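Local coordinates for protein luciferase-like monooxygenase (Streptomyces bottropensis, PDB 4US5) that probably works as a flavin-utilising monooxygenase of the bacterial luciferase family, putting oxygen from molecular oxygen into an organic substrate, at residues I105-G110 against P166-L171; E47-I52 against G79-L84; E30-A35 against A68-I73; L97-P102 against V158-P163; S177-A182 against M203-A208. All coordinates share one frame; numbering follows the deposited sequence.

Contact 1: I105-G110 against P166-L171; sequences IDLGIG and PALWLL. With NA (sodium ion), chain B.
With CG anti to the backbone N (chi1 178°), Leu107 lies alongside Leu168, whose chi1 of -146° falls off a staggered value and brings CD1 to 3.7 Å from Leu107 CG. The same CD1 reaches on toward Ile109 CG1, making a leucine-isoleucine row on one face of the sheet. The row rests on two parallel strands, 105-110 and 167-171, their short axes 26° apart. Five N-H...O bonds run alternately from strand to strand, from Ala167 N to Ile105 O through to Leu171 N to Ile109 O; that from Leu107 N to Ala167 O is 2.7 Å long. The other face carries Asp106, Ala167 and Trp169. Here the Asp106 carboxylate and the Trp169 indole run side by side but do not bond: Asp106 is held by Arg42, Arg74 and Trp44, while Trp169 NE1 donates to a bound HEPES-type buffer molecule. Gly108 leaves space for Leu171 CD1, which sits 3.7 Å from Gly108 CA; a beta carbon there would collide with it. Farther along, Gly110 O binds a sodium ion at 2.7 Å. The chemistry is thus two-sided, as in a TIM barrel: aliphatic groups face helices 87-100 and 137-147, whereas the charged and aromatic groups, with several polar partners, face inward, so that the buried Asp106 charge is probably balanced by its two arginines.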
# COMPACT_ATOMS: atom_id res chain seq x y z
N ILE D 105 0.14 8.49 11.33
CA ILE D 105 -0.80 7.90 10.35
C ILE D 105 -2.23 7.92 10.89
O ILE D 105 -2.50 7.52 12.04
CB ILE D 105 -0.42 6.42 10.01
CG1 ILE D 105 1.00 6.35 9.44
CG2 ILE D 105 -1.44 5.78 9.07
CD1 ILE D 105 1.24 7.17 8.19
N ASP D 106 -3.13 8.40 10.03
CA ASP D 106 -4.55 8.38 10.28
C ASP D 106 -5.20 7.28 9.45
O ASP D 106 -4.94 7.16 8.25
CB ASP D 106 -5.18 9.70 9.85
CG ASP D 106 -4.79 10.88 10.72
OD1 ASP D 106 -4.35 10.67 11.89
OD2 ASP D 106 -4.97 12.04 10.25
N LEU D 107 -5.99 6.44 10.10
CA LEU D 107 -6.82 5.48 9.41
C LEU D 107 -8.27 5.99 9.44
O LEU D 107 -9.05 5.61 10.32
CB LEU D 107 -6.72 4.13 10.06
CG LEU D 107 -7.54 2.95 9.54
CD1 LEU D 107 -7.60 2.90 8.03
CD2 LEU D 107 -6.99 1.65 10.09
N GLY D 108 -8.59 6.85 8.48
CA GLY D 108 -9.96 7.26 8.26
C GLY D 108 -10.70 6.17 7.51
O GLY D 108 -10.21 5.62 6.52
N ILE D 109 -11.90 5.85 8.01
CA ILE D 109 -12.76 4.80 7.45
C ILE D 109 -14.00 5.45 6.89
O ILE D 109 -14.61 6.27 7.57
CB ILE D 109 -13.21 3.84 8.56
CG1 ILE D 109 -12.00 3.13 9.15
CG2 ILE D 109 -14.25 2.82 8.05
CD1 ILE D 109 -11.20 2.36 8.12
N GLY D 110 -14.37 5.11 5.66
CA GLY D 110 -15.56 5.64 5.02
C GLY D 110 -16.54 4.58 4.55
O GLY D 110 -16.18 3.39 4.41
N PRO D 166 -2.11 3.57 14.37
CA PRO D 166 -2.74 4.61 13.56
C PRO D 166 -3.99 5.14 14.25
O PRO D 166 -4.62 4.39 14.99
CB PRO D 166 -3.13 3.88 12.29
CG PRO D 166 -3.32 2.47 12.71
CD PRO D 166 -2.26 2.23 13.74
N ALA D 167 -4.31 6.40 14.00
CA ALA D 167 -5.47 7.06 14.62
C ALA D 167 -6.69 6.80 13.79
O ALA D 167 -6.76 7.19 12.61
CB ALA D 167 -5.22 8.56 14.74
N LEU D 168 -7.66 6.12 14.40
CA LEU D 168 -8.90 5.76 13.76
C LEU D 168 -9.87 6.97 13.69
O LEU D 168 -10.12 7.64 14.70
CB LEU D 168 -9.53 4.59 14.55
CG LEU D 168 -10.32 3.52 13.84
CD1 LEU D 168 -9.55 2.91 12.68
CD2 LEU D 168 -10.70 2.43 14.85
N TRP D 169 -10.35 7.25 12.49
CA TRP D 169 -11.33 8.29 12.24
C TRP D 169 -12.49 7.70 11.46
O TRP D 169 -12.30 6.85 10.58
CB TRP D 169 -10.73 9.43 11.40
CG TRP D 169 -9.86 10.37 12.17
CD1 TRP D 169 -8.57 10.16 12.55
CD2 TRP D 169 -10.19 11.68 12.62
NE1 TRP D 169 -8.08 11.25 13.20
CE2 TRP D 169 -9.06 12.20 13.27
CE3 TRP D 169 -11.34 12.47 12.54
CZ2 TRP D 169 -9.04 13.45 13.85
CZ3 TRP D 169 -11.33 13.73 13.12
CH2 TRP D 169 -10.19 14.21 13.76
N LEU D 170 -13.69 8.16 11.74
CA LEU D 170 -14.85 7.78 10.96
C LEU D 170 -15.26 8.95 10.11
O LEU D 170 -15.45 10.06 10.63
CB LEU D 170 -16.02 7.32 11.85
CG LEU D 170 -17.26 6.86 11.09
CD1 LEU D 170 -16.93 5.75 10.10
CD2 LEU D 170 -18.33 6.38 12.06
N LEU D 171 -15.35 8.72 8.80
CA LEU D 171 -15.84 9.70 7.86
C LEU D 171 -17.27 9.37 7.57
O LEU D 171 -17.63 8.22 7.32
CB LEU D 171 -15.07 9.67 6.56
CG LEU D 171 -13.71 10.37 6.58
CD1 LEU D 171 -12.71 9.61 7.44
CD2 LEU D 171 -13.21 10.55 5.15
NA NA B . -17.10 0.84 4.13

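Contact 2: E47-I52 against G79-L84; sequences EHHAEI and GVLLSL. With NA (sodium ion), chain C; NA (sodium ion), chain E.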
# COMPACT_ATOMS: atom_id res chain seq x y z
N GLU D 47 -10.52 7.22 -1.35
CA GLU D 47 -10.56 5.99 -2.13
C GLU D 47 -11.69 6.10 -3.12
O GLU D 47 -12.85 6.25 -2.71
CB GLU D 47 -10.81 4.80 -1.20
CG GLU D 47 -10.96 3.47 -1.92
CD GLU D 47 -10.89 2.28 -0.98
OE1 GLU D 47 -10.31 2.40 0.14
OE2 GLU D 47 -11.38 1.19 -1.39
N HIS D 48 -11.34 6.03 -4.41
CA HIS D 48 -12.32 6.05 -5.51
C HIS D 48 -11.97 4.98 -6.52
O HIS D 48 -10.84 4.94 -7.03
CB HIS D 48 -12.31 7.41 -6.19
CG HIS D 48 -12.85 8.51 -5.33
ND1 HIS D 48 -14.19 8.73 -5.15
CD2 HIS D 48 -12.21 9.43 -4.55
CE1 HIS D 48 -14.37 9.73 -4.30
NE2 HIS D 48 -13.18 10.18 -3.93
N HIS D 49 -12.98 4.19 -6.89
CA HIS D 49 -12.78 3.05 -7.80
C HIS D 49 -13.40 3.29 -9.15
O HIS D 49 -14.53 3.82 -9.24
CB HIS D 49 -13.42 1.82 -7.18
CG HIS D 49 -12.79 1.38 -5.90
ND1 HIS D 49 -11.74 0.51 -5.88
CD2 HIS D 49 -13.11 1.61 -4.60
CE1 HIS D 49 -11.39 0.26 -4.64
NE2 HIS D 49 -12.20 0.93 -3.84
N ALA D 50 -12.70 2.88 -10.20
CA ALA D 50 -13.28 2.80 -11.55
C ALA D 50 -13.84 4.14 -12.07
O ALA D 50 -14.86 4.17 -12.78
CB ALA D 50 -14.37 1.74 -11.59
N GLU D 51 -13.17 5.22 -11.71
CA GLU D 51 -13.53 6.55 -12.14
C GLU D 51 -12.33 7.08 -12.88
O GLU D 51 -11.24 7.21 -12.31
CB GLU D 51 -13.91 7.44 -10.95
CG GLU D 51 -15.23 7.07 -10.30
CD GLU D 51 -15.55 7.85 -9.02
OE1 GLU D 51 -14.67 8.55 -8.47
OE2 GLU D 51 -16.70 7.76 -8.55
N ILE D 52 -12.50 7.40 -14.16
CA ILE D 52 -11.38 7.96 -14.93
C ILE D 52 -10.97 9.32 -14.39
O ILE D 52 -9.85 9.77 -14.63
CB ILE D 52 -11.65 8.07 -16.44
CG1 ILE D 52 -12.89 8.93 -16.73
CG2 ILE D 52 -11.81 6.68 -17.04
CD1 ILE D 52 -12.99 9.33 -18.19
N GLY D 79 -11.45 8.24 2.84
CA GLY D 79 -11.27 7.17 3.80
C GLY D 79 -11.19 5.79 3.11
O GLY D 79 -11.58 5.63 1.96
N VAL D 80 -10.66 4.81 3.83
CA VAL D 80 -10.67 3.44 3.37
C VAL D 80 -12.09 2.87 3.46
O VAL D 80 -12.75 2.99 4.48
CB VAL D 80 -9.73 2.57 4.22
CG1 VAL D 80 -10.00 1.08 3.99
CG2 VAL D 80 -8.27 2.88 3.88
N LEU D 81 -12.52 2.23 2.38
CA LEU D 81 -13.85 1.64 2.31
C LEU D 81 -13.90 0.25 2.97
O LEU D 81 -13.82 -0.79 2.31
CB LEU D 81 -14.31 1.65 0.87
CG LEU D 81 -14.24 3.02 0.17
CD1 LEU D 81 -14.75 2.90 -1.25
CD2 LEU D 81 -14.99 4.13 0.93
N LEU D 82 -13.97 0.26 4.28
CA LEU D 82 -13.74 -0.91 5.09
C LEU D 82 -14.72 -2.06 4.78
O LEU D 82 -14.39 -3.22 4.97
CB LEU D 82 -13.83 -0.55 6.56
CG LEU D 82 -13.60 -1.66 7.58
CD1 LEU D 82 -12.25 -2.34 7.39
CD2 LEU D 82 -13.73 -1.11 8.98
N SER D 83 -15.93 -1.73 4.32
CA SER D 83 -16.91 -2.79 4.00
C SER D 83 -16.43 -3.67 2.84
O SER D 83 -16.94 -4.75 2.64
CB SER D 83 -18.33 -2.24 3.78
OG SER D 83 -18.36 -1.53 2.58
N LEU D 84 -15.41 -3.23 2.10
CA LEU D 84 -14.87 -4.01 0.98
C LEU D 84 -13.73 -4.96 1.35
O LEU D 84 -13.29 -5.71 0.49
CB LEU D 84 -14.31 -3.09 -0.09
CG LEU D 84 -15.21 -2.04 -0.67
CD1 LEU D 84 -14.40 -1.21 -1.65
CD2 LEU D 84 -16.41 -2.69 -1.34
NA NA C . -10.85 5.81 -9.78
NA NA E . -8.08 0.76 0.32
O HOH W 1 -7.84 -1.42 1.87
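Glu47 OE1 is gripped twice, by the backbone Leu81 N at 3.2 Å and by a sodium ion at 2.8 Å. The Leu81 N-H is nearly straight on the oxygen but comes from above the carboxylate plane, 65° out of it. A water and Glu60 also bind this ion. The second oxygen, Glu47 OE2, offers its anti lone pair to His49 NE2 (2.6 Å), the oxygen lying slightly off the plane of the imidazole, and is also bonded by Tyr85. With both oxygens engaged, the carboxylate is fixed in rotation. An extended chain, its chi1 of 176° setting CG opposite the amide nitrogen, carries it across the flank of Leu81, whose CG is 3.6 Å from Glu47 CD. Leu81 CD1 then meets the edge of the His49 imidazole, 3.9 Å from His49 CD2, and Leu84 CD1 closes in at 3.8 Å from His49 NE2. His49 ND1 in turn bonds Glu92 of the neighbouring subunit. A second sodium is held by His48 O and Glu51 O, with Asn54 of the same chain and Ser159 of the neighbouring subunit, so the loop 47-52 also takes part in the dimer interface. Leu81 centres an inverse gamma turn, two residues after Gly79, which is preceded by a cis peptide bond. A non-prolyl cis peptide here is a feature of bacterial luciferase relatives, consistent with the active-site rim of a TIM barrel.

Contact 3: E30-A35 against A68-I73; sequences ELARLA and AETSGI. With P4G (1-ethoxy-2-(2-ethoxyethoxy)ethane), chain F.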
# COMPACT_ATOMS: atom_id res chain seq x y z
N GLU D 30 3.22 16.90 -4.56
CA GLU D 30 3.55 18.31 -4.54
C GLU D 30 2.64 19.11 -3.59
O GLU D 30 3.11 19.95 -2.81
CB GLU D 30 3.48 18.86 -5.94
CG GLU D 30 4.64 18.38 -6.80
CD GLU D 30 4.50 18.68 -8.29
OE1 GLU D 30 3.55 19.38 -8.70
OE2 GLU D 30 5.36 18.20 -9.05
N LEU D 31 1.35 18.82 -3.61
CA LEU D 31 0.40 19.50 -2.71
C LEU D 31 0.67 19.12 -1.26
O LEU D 31 0.61 19.97 -0.38
CB LEU D 31 -1.05 19.22 -3.10
CG LEU D 31 -2.13 19.78 -2.17
CD1 LEU D 31 -2.05 21.32 -2.14
CD2 LEU D 31 -3.50 19.34 -2.64
N ALA D 32 0.97 17.84 -1.01
CA ALA D 32 1.29 17.41 0.31
C ALA D 32 2.56 18.11 0.86
O ALA D 32 2.59 18.47 2.03
CB ALA D 32 1.47 15.92 0.37
N ARG D 33 3.58 18.23 0.05
CA ARG D 33 4.80 18.92 0.47
C ARG D 33 4.46 20.39 0.80
O ARG D 33 4.91 20.92 1.81
CB ARG D 33 5.86 18.86 -0.60
CG ARG D 33 6.53 17.50 -0.81
CD ARG D 33 7.61 17.71 -1.87
NE ARG D 33 8.24 16.51 -2.38
CZ ARG D 33 8.35 16.19 -3.68
NH1 ARG D 33 7.86 16.99 -4.62
NH2 ARG D 33 8.98 15.06 -4.03
N LEU D 34 3.65 21.02 -0.05
CA LEU D 34 3.22 22.42 0.20
C LEU D 34 2.45 22.52 1.51
O LEU D 34 2.73 23.39 2.35
CB LEU D 34 2.39 22.98 -0.94
CG LEU D 34 1.88 24.44 -0.75
CD1 LEU D 34 3.05 25.42 -0.63
CD2 LEU D 34 0.99 24.87 -1.91
N ALA D 35 1.48 21.63 1.68
CA ALA D 35 0.66 21.62 2.86
C ALA D 35 1.51 21.38 4.13
O ALA D 35 1.24 21.96 5.18
CB ALA D 35 -0.42 20.55 2.73
N ALA D 68 6.70 9.64 3.37
CA ALA D 68 8.16 9.72 3.16
C ALA D 68 8.62 11.07 2.62
O ALA D 68 9.80 11.41 2.72
CB ALA D 68 8.62 8.63 2.19
N GLU D 69 7.69 11.82 2.01
CA GLU D 69 7.96 13.10 1.41
C GLU D 69 7.67 14.30 2.32
O GLU D 69 7.90 15.43 1.91
CB GLU D 69 7.11 13.26 0.16
CG GLU D 69 7.37 12.21 -0.91
CD GLU D 69 8.59 12.49 -1.72
OE1 GLU D 69 9.15 13.61 -1.59
OE2 GLU D 69 8.99 11.60 -2.51
N THR D 70 7.18 14.05 3.51
CA THR D 70 6.78 15.09 4.46
C THR D 70 7.26 14.74 5.85
O THR D 70 7.63 13.61 6.12
CB THR D 70 5.24 15.18 4.51
OG1 THR D 70 4.71 13.90 4.81
CG2 THR D 70 4.71 15.65 3.19
N SER D 71 7.27 15.73 6.75
CA SER D 71 7.80 15.53 8.12
C SER D 71 6.87 15.85 9.24
O SER D 71 6.89 15.17 10.25
CB SER D 71 9.04 16.43 8.29
OG SER D 71 9.98 16.11 7.28
N GLY D 72 6.07 16.91 9.11
CA GLY D 72 5.21 17.33 10.25
C GLY D 72 3.74 17.02 10.11
O GLY D 72 3.07 16.64 11.06
N ILE D 73 3.23 17.15 8.90
CA ILE D 73 1.83 16.87 8.63
C ILE D 73 1.49 15.39 8.88
O ILE D 73 2.28 14.51 8.59
CB ILE D 73 1.48 17.31 7.19
CG1 ILE D 73 -0.03 17.48 6.96
CG2 ILE D 73 2.10 16.35 6.18
CD1 ILE D 73 -0.31 18.25 5.69
C8 P4G F . 12.67 9.63 2.87
C7 P4G F . 12.61 9.43 4.39
O4 P4G F . 11.32 9.77 4.94
C6 P4G F . 10.60 8.77 5.73
C5 P4G F . 11.26 8.35 7.06
O3 P4G F . 10.28 8.05 8.08
C4 P4G F . 10.85 7.55 9.31
C3 P4G F . 10.22 8.22 10.53
O2 P4G F . 8.80 8.32 10.38
C2 P4G F . 8.23 9.63 10.41
C1 P4G F . 8.61 10.39 9.16
O HOH W 2 9.80 16.20 -0.04
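Arg33 and Glu69 meet side-on, with NE and NH2 both directed to a single oxygen: Arg33 NH2 lies 2.8 Å and Arg33 NE 3.1 Å from Glu69 OE1. The arginine runs extended from CG to NE, while the glutamate folds at chi2 (-80°), which turns its carboxylate back so that OE1 meets the guanidinium edge. The two planes stand 74° apart, and both N-H groups arrive from the same face of the carboxylate. Glu69 OE2 is taken up by Arg65, so the carboxylate has two arginine partners. A water accepts from Arg33 NE at 2.8 Å and donates to Glu69 O at 2.8 Å, adding a second link between the two residues. This pair lies where helix 21-38, on the outside of the TIM barrel, passes the loop that leads from helix 59-68 into strand 74-81. A leucine in place of Arg33 would probably leave Glu69 OE1 without its cationic mate and break the water bridge to Glu69 O. Deeper in, Thr70 puts its methyl against the helix, CG2 resting 3.7 Å from Ala32 O, while OG1 bonds Ile66 O and Arg104. Ile73, whose chi1 of -162° turns CG1 away from its amide nitrogen, stretches fully to place CD1 3.8 Å from Ala35 CB. Asp36, the next residue of the helix, accepts from the backbone N of Ser71, Gly72 and Ile73.

Contact 4: L97-P102 against V158-P163; sequences LHALYP and VSPRMP. With NA (sodium ion), chain Y; P4G (1-ethoxy-2-(2-ethoxyethoxy)ethane), chain F.
At the C-terminal end of helix 87-100, one of the helices outside the TIM barrel, His98 and Ala99 face Pro160, Met162 and Pro163 of a long loop that leads into strand 167-172. One hydrogen bond joins the segments: His98 NE2 donates to Pro163 O at 2.8 Å, with an N-H...O angle of 168°. The oxygen lies practically in the plane of the imidazole, while the donor is tilted 27° from the carbonyl plane. A chi1 of 172°, which puts the ring on the far side of CB from its own amide nitrogen, swings it off the helix to meet that carbonyl, and its CD2 passes 4.2 Å from Met162 CB. A phenylalanine in its place would probably leave the Pro163 carbonyl without this donor, with only carbon contacts between the ring and the loop. At the next residue, the Ala99 methyl packs against two loop side chains, 3.9 Å from Pro160 CG and 4.1 Å from Met162 CG. The selenomethionine chain is bent at chi2 and chi3, and a cis peptide precedes Pro160, whose carbonyl accepts from Arg95. Past the helix end, Leu100 O lies 3.2 Å from ether oxygen O2 of the bound P4G, and Tyr101 and Pro102 line the same pocket. Ser159 OG binds a sodium shared with His48 and Asn54 of the neighbouring subunit, where Ala55 and Ala22 pack on Pro160 and Met162. The arrangement, a barrel helix end packed on a proline-rich loop, lies beside the dimer interface of this luciferase-like barrel.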
# COMPACT_ATOMS: atom_id res chain seq x y z
N LEU D 97 2.24 0.92 7.86
CA LEU D 97 2.45 2.36 7.73
C LEU D 97 2.94 3.00 9.04
O LEU D 97 3.88 3.80 9.04
CB LEU D 97 1.16 3.05 7.25
CG LEU D 97 0.83 2.79 5.78
CD1 LEU D 97 -0.61 3.23 5.48
CD2 LEU D 97 1.77 3.53 4.87
N HIS D 98 2.31 2.62 10.15
CA HIS D 98 2.68 3.13 11.46
C HIS D 98 4.12 2.75 11.82
O HIS D 98 4.84 3.56 12.39
CB HIS D 98 1.70 2.61 12.51
CG HIS D 98 2.09 2.90 13.91
ND1 HIS D 98 2.01 4.16 14.46
CD2 HIS D 98 2.56 2.09 14.89
CE1 HIS D 98 2.44 4.12 15.71
NE2 HIS D 98 2.77 2.88 16.00
N ALA D 99 4.53 1.53 11.45
CA ALA D 99 5.88 1.10 11.68
C ALA D 99 6.91 1.87 10.87
O ALA D 99 8.03 2.08 11.34
CB ALA D 99 6.01 -0.41 11.44
N LEU D 100 6.54 2.32 9.68
CA LEU D 100 7.36 3.20 8.88
C LEU D 100 7.36 4.66 9.38
O LEU D 100 8.38 5.35 9.28
CB LEU D 100 6.90 3.17 7.44
CG LEU D 100 7.29 1.91 6.64
CD1 LEU D 100 6.62 1.96 5.28
CD2 LEU D 100 8.80 1.85 6.47
N TYR D 101 6.21 5.12 9.85
CA TYR D 101 5.96 6.53 10.10
C TYR D 101 5.32 6.69 11.48
O TYR D 101 4.11 6.98 11.60
CB TYR D 101 5.04 7.10 8.98
CG TYR D 101 5.55 6.81 7.59
CD1 TYR D 101 6.76 7.38 7.13
CD2 TYR D 101 4.87 5.94 6.75
CE1 TYR D 101 7.27 7.09 5.89
CE2 TYR D 101 5.37 5.62 5.51
CZ TYR D 101 6.55 6.20 5.06
OH TYR D 101 7.03 5.89 3.83
N PRO D 102 6.12 6.44 12.55
CA PRO D 102 5.55 6.28 13.86
C PRO D 102 4.72 7.48 14.33
O PRO D 102 5.15 8.61 14.21
CB PRO D 102 6.78 6.06 14.77
CG PRO D 102 7.96 6.36 13.94
CD PRO D 102 7.55 6.11 12.53
N VAL D 158 -0.95 -9.40 15.22
CA VAL D 158 -1.17 -8.58 14.06
C VAL D 158 0.14 -7.87 13.73
O VAL D 158 0.53 -6.90 14.39
CB VAL D 158 -2.30 -7.57 14.32
CG1 VAL D 158 -2.52 -6.68 13.10
CG2 VAL D 158 -3.59 -8.31 14.66
N SER D 159 0.82 -8.36 12.70
CA SER D 159 2.11 -7.82 12.30
C SER D 159 1.97 -6.55 11.52
O SER D 159 0.96 -6.33 10.85
CB SER D 159 2.84 -8.79 11.39
OG SER D 159 2.90 -10.08 11.95
N PRO D 160 2.98 -5.68 11.59
CA PRO D 160 4.08 -5.64 12.54
C PRO D 160 3.63 -4.98 13.85
O PRO D 160 3.02 -3.91 13.81
CB PRO D 160 5.12 -4.80 11.83
CG PRO D 160 4.37 -3.95 10.89
CD PRO D 160 3.06 -4.60 10.60
N ARG D 161 3.97 -5.60 14.98
CA ARG D 161 3.69 -5.02 16.29
C ARG D 161 4.67 -3.90 16.60
O ARG D 161 5.86 -4.06 16.45
CB ARG D 161 3.81 -6.07 17.39
CG ARG D 161 2.94 -7.29 17.17
CD ARG D 161 3.01 -8.31 18.29
NE ARG D 161 2.10 -8.03 19.41
CZ ARG D 161 1.98 -8.80 20.49
NH1 ARG D 161 2.72 -9.90 20.62
NH2 ARG D 161 1.11 -8.48 21.44
N MSE D 162 4.14 -2.75 17.02
CA MSE D 162 4.95 -1.65 17.54
C MSE D 162 4.08 -0.91 18.55
O MSE D 162 2.84 -0.99 18.47
CB MSE D 162 5.30 -0.59 16.50
CG MSE D 162 6.29 -1.05 15.43
SE MSE D 162 8.01 -1.59 16.24
CE MSE D 162 8.73 0.22 16.62
N PRO D 163 4.70 -0.20 19.50
CA PRO D 163 3.89 0.62 20.42
C PRO D 163 3.03 1.61 19.67
O PRO D 163 3.47 2.20 18.65
CB PRO D 163 4.94 1.36 21.26
CG PRO D 163 6.14 0.46 21.22
CD PRO D 163 6.13 -0.12 19.82
NA NA Y . 4.39 -11.35 9.89
C8 P4G F . 12.67 9.63 2.87
C7 P4G F . 12.61 9.43 4.39
O4 P4G F . 11.32 9.77 4.94
C6 P4G F . 10.60 8.77 5.73
C5 P4G F . 11.26 8.35 7.06
O3 P4G F . 10.28 8.05 8.08
C4 P4G F . 10.85 7.55 9.31
C3 P4G F . 10.22 8.22 10.53
O2 P4G F . 8.80 8.32 10.38
C2 P4G F . 8.23 9.63 10.41
C1 P4G F . 8.61 10.39 9.16

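Contact 5: S177-A182 against M203-A208; sequences SADAAA and MDTYRA. Unlike the reference sequence in segment 177-182: Asp179 (reference Glu).
Ala178 begins the contact: its CB packs 4.2 Å from Tyr206 CB, where the two backbones come nearest. Next, Asp179, which replaces the glutamate of the reference sequence, starts out away from the second helix, but its carboxylate returns so that OD1 lies 3.2 Å from Thr205 CG2, a methyl against an oxygen; Thr205 OG1 instead bonds Glu201 O of its own helix. Ala181 follows, with CB 3.8 Å from Tyr206 CE1, an oblique approach to the ring. Ala182 then sets its CB 3.5 Å from Tyr206 O and near Tyr206 CD1. A chi1 of 174° points the Tyr206 ring away from its own amide nitrogen and lays it alongside the first helix; the edge with CD1 points at the backbone, with Ala178 O and Ala182 N near the ring plane. Beyond the contact, Tyr206 OH bonds Leu186 O and Arg220 N, and the ring also meets Tyr188. The two helices, 175-184 and 199-209, are joined through strand 188-191 in the barrel, and their short axes approach to 8.0 Å at an angle of 19°. Such closeness rests on small residues: three alanine methyls meet the ring, CB and backbone of one tyrosine. The contact is mainly of carbon atoms, and with no hydrogen bond between the two segments it probably depends on close fit.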
# COMPACT_ATOMS: atom_id res chain seq x y z
N SER D 177 -24.31 8.01 10.59
CA SER D 177 -22.86 7.87 10.81
C SER D 177 -22.39 8.66 12.01
O SER D 177 -21.52 8.22 12.77
CB SER D 177 -22.05 8.29 9.56
OG SER D 177 -22.22 9.65 9.24
N ALA D 178 -22.97 9.84 12.20
CA ALA D 178 -22.63 10.68 13.32
C ALA D 178 -23.04 10.04 14.65
O ALA D 178 -22.30 10.13 15.64
CB ALA D 178 -23.26 12.04 13.15
N ASP D 179 -24.21 9.37 14.65
CA ASP D 179 -24.67 8.58 15.82
C ASP D 179 -23.70 7.45 16.13
O ASP D 179 -23.37 7.20 17.29
CB ASP D 179 -26.07 7.95 15.57
CG ASP D 179 -27.22 8.91 15.79
OD1 ASP D 179 -27.32 9.48 16.90
OD2 ASP D 179 -28.07 9.02 14.88
N ALA D 180 -23.26 6.76 15.08
CA ALA D 180 -22.32 5.65 15.26
C ALA D 180 -20.98 6.14 15.80
O ALA D 180 -20.44 5.56 16.75
CB ALA D 180 -22.14 4.92 13.95
N ALA D 181 -20.46 7.23 15.24
CA ALA D 181 -19.19 7.80 15.72
C ALA D 181 -19.30 8.21 17.17
O ALA D 181 -18.38 8.01 17.95
CB ALA D 181 -18.78 8.99 14.87
N ALA D 182 -20.43 8.83 17.51
CA ALA D 182 -20.70 9.23 18.89
C ALA D 182 -20.71 8.01 19.81
O ALA D 182 -20.05 7.99 20.85
CB ALA D 182 -22.02 9.97 18.97
N MSE D 203 -23.56 17.16 12.84
CA MSE D 203 -22.51 17.63 13.75
C MSE D 203 -23.06 17.88 15.13
O MSE D 203 -22.40 17.62 16.13
CB MSE D 203 -21.81 18.85 13.14
CG MSE D 203 -21.11 18.51 11.82
SE MSE D 203 -19.41 17.50 12.19
CE MSE D 203 -18.20 19.04 12.36
N ASP D 204 -24.31 18.36 15.21
CA ASP D 204 -25.00 18.49 16.50
C ASP D 204 -25.14 17.14 17.18
O ASP D 204 -24.84 17.00 18.38
CB ASP D 204 -26.40 19.11 16.33
CG ASP D 204 -26.35 20.63 16.13
OD1 ASP D 204 -25.26 21.22 16.35
OD2 ASP D 204 -27.39 21.21 15.75
N THR D 205 -25.62 16.17 16.42
CA THR D 205 -25.89 14.83 16.93
C THR D 205 -24.61 14.14 17.42
O THR D 205 -24.60 13.51 18.50
CB THR D 205 -26.55 13.97 15.84
OG1 THR D 205 -27.83 14.51 15.52
CG2 THR D 205 -26.74 12.53 16.31
N TYR D 206 -23.53 14.29 16.65
CA TYR D 206 -22.23 13.76 17.05
C TYR D 206 -21.83 14.24 18.44
O TYR D 206 -21.45 13.45 19.31
CB TYR D 206 -21.15 14.16 16.04
CG TYR D 206 -19.75 13.76 16.46
CD1 TYR D 206 -19.44 12.44 16.69
CD2 TYR D 206 -18.74 14.72 16.60
CE1 TYR D 206 -18.15 12.06 17.05
CE2 TYR D 206 -17.46 14.36 16.96
CZ TYR D 206 -17.16 13.03 17.18
OH TYR D 206 -15.89 12.67 17.55
N ARG D 207 -21.90 15.55 18.63
CA ARG D 207 -21.51 16.17 19.89
C ARG D 207 -22.44 15.80 21.02
O ARG D 207 -21.99 15.46 22.11
CB ARG D 207 -21.41 17.68 19.74
CG ARG D 207 -20.16 18.10 18.99
CD ARG D 207 -20.11 19.59 18.77
NE ARG D 207 -21.18 20.01 17.87
CZ ARG D 207 -21.51 21.27 17.64
NH1 ARG D 207 -20.86 22.25 18.26
NH2 ARG D 207 -22.50 21.55 16.80
N ALA D 208 -23.75 15.84 20.76
CA ALA D 208 -24.75 15.57 21.81
C ALA D 208 -24.70 14.13 22.31
O ALA D 208 -24.74 13.88 23.52
CB ALA D 208 -26.15 15.90 21.30

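Overall arrangement
All five contacts lie in one TIM-barrel chain, on or around its parallel sheet. Contacts 1 and 2 share neighbouring strands, 74-81 and 105-110, with centres 14 Å apart and backbone bonds between them. Contact 4 touches contact 1 through the ends of helix 87-100 and strand 105-110, and the two alternate along the sequence; contacts 2 and 3 also alternate. Contact 5 follows contact 1, strand 167-172 leading into helix 175-184. Contacts 3 and 4 meet at Ala68 and Tyr101 around one P4G. Contacts 3 and 5 lie on opposite sides of the chain's centre, about 31 Å between centres. Contacts 2 and 4, and contact 3 slightly, reach the neighbouring subunit, tying barrel to dimer.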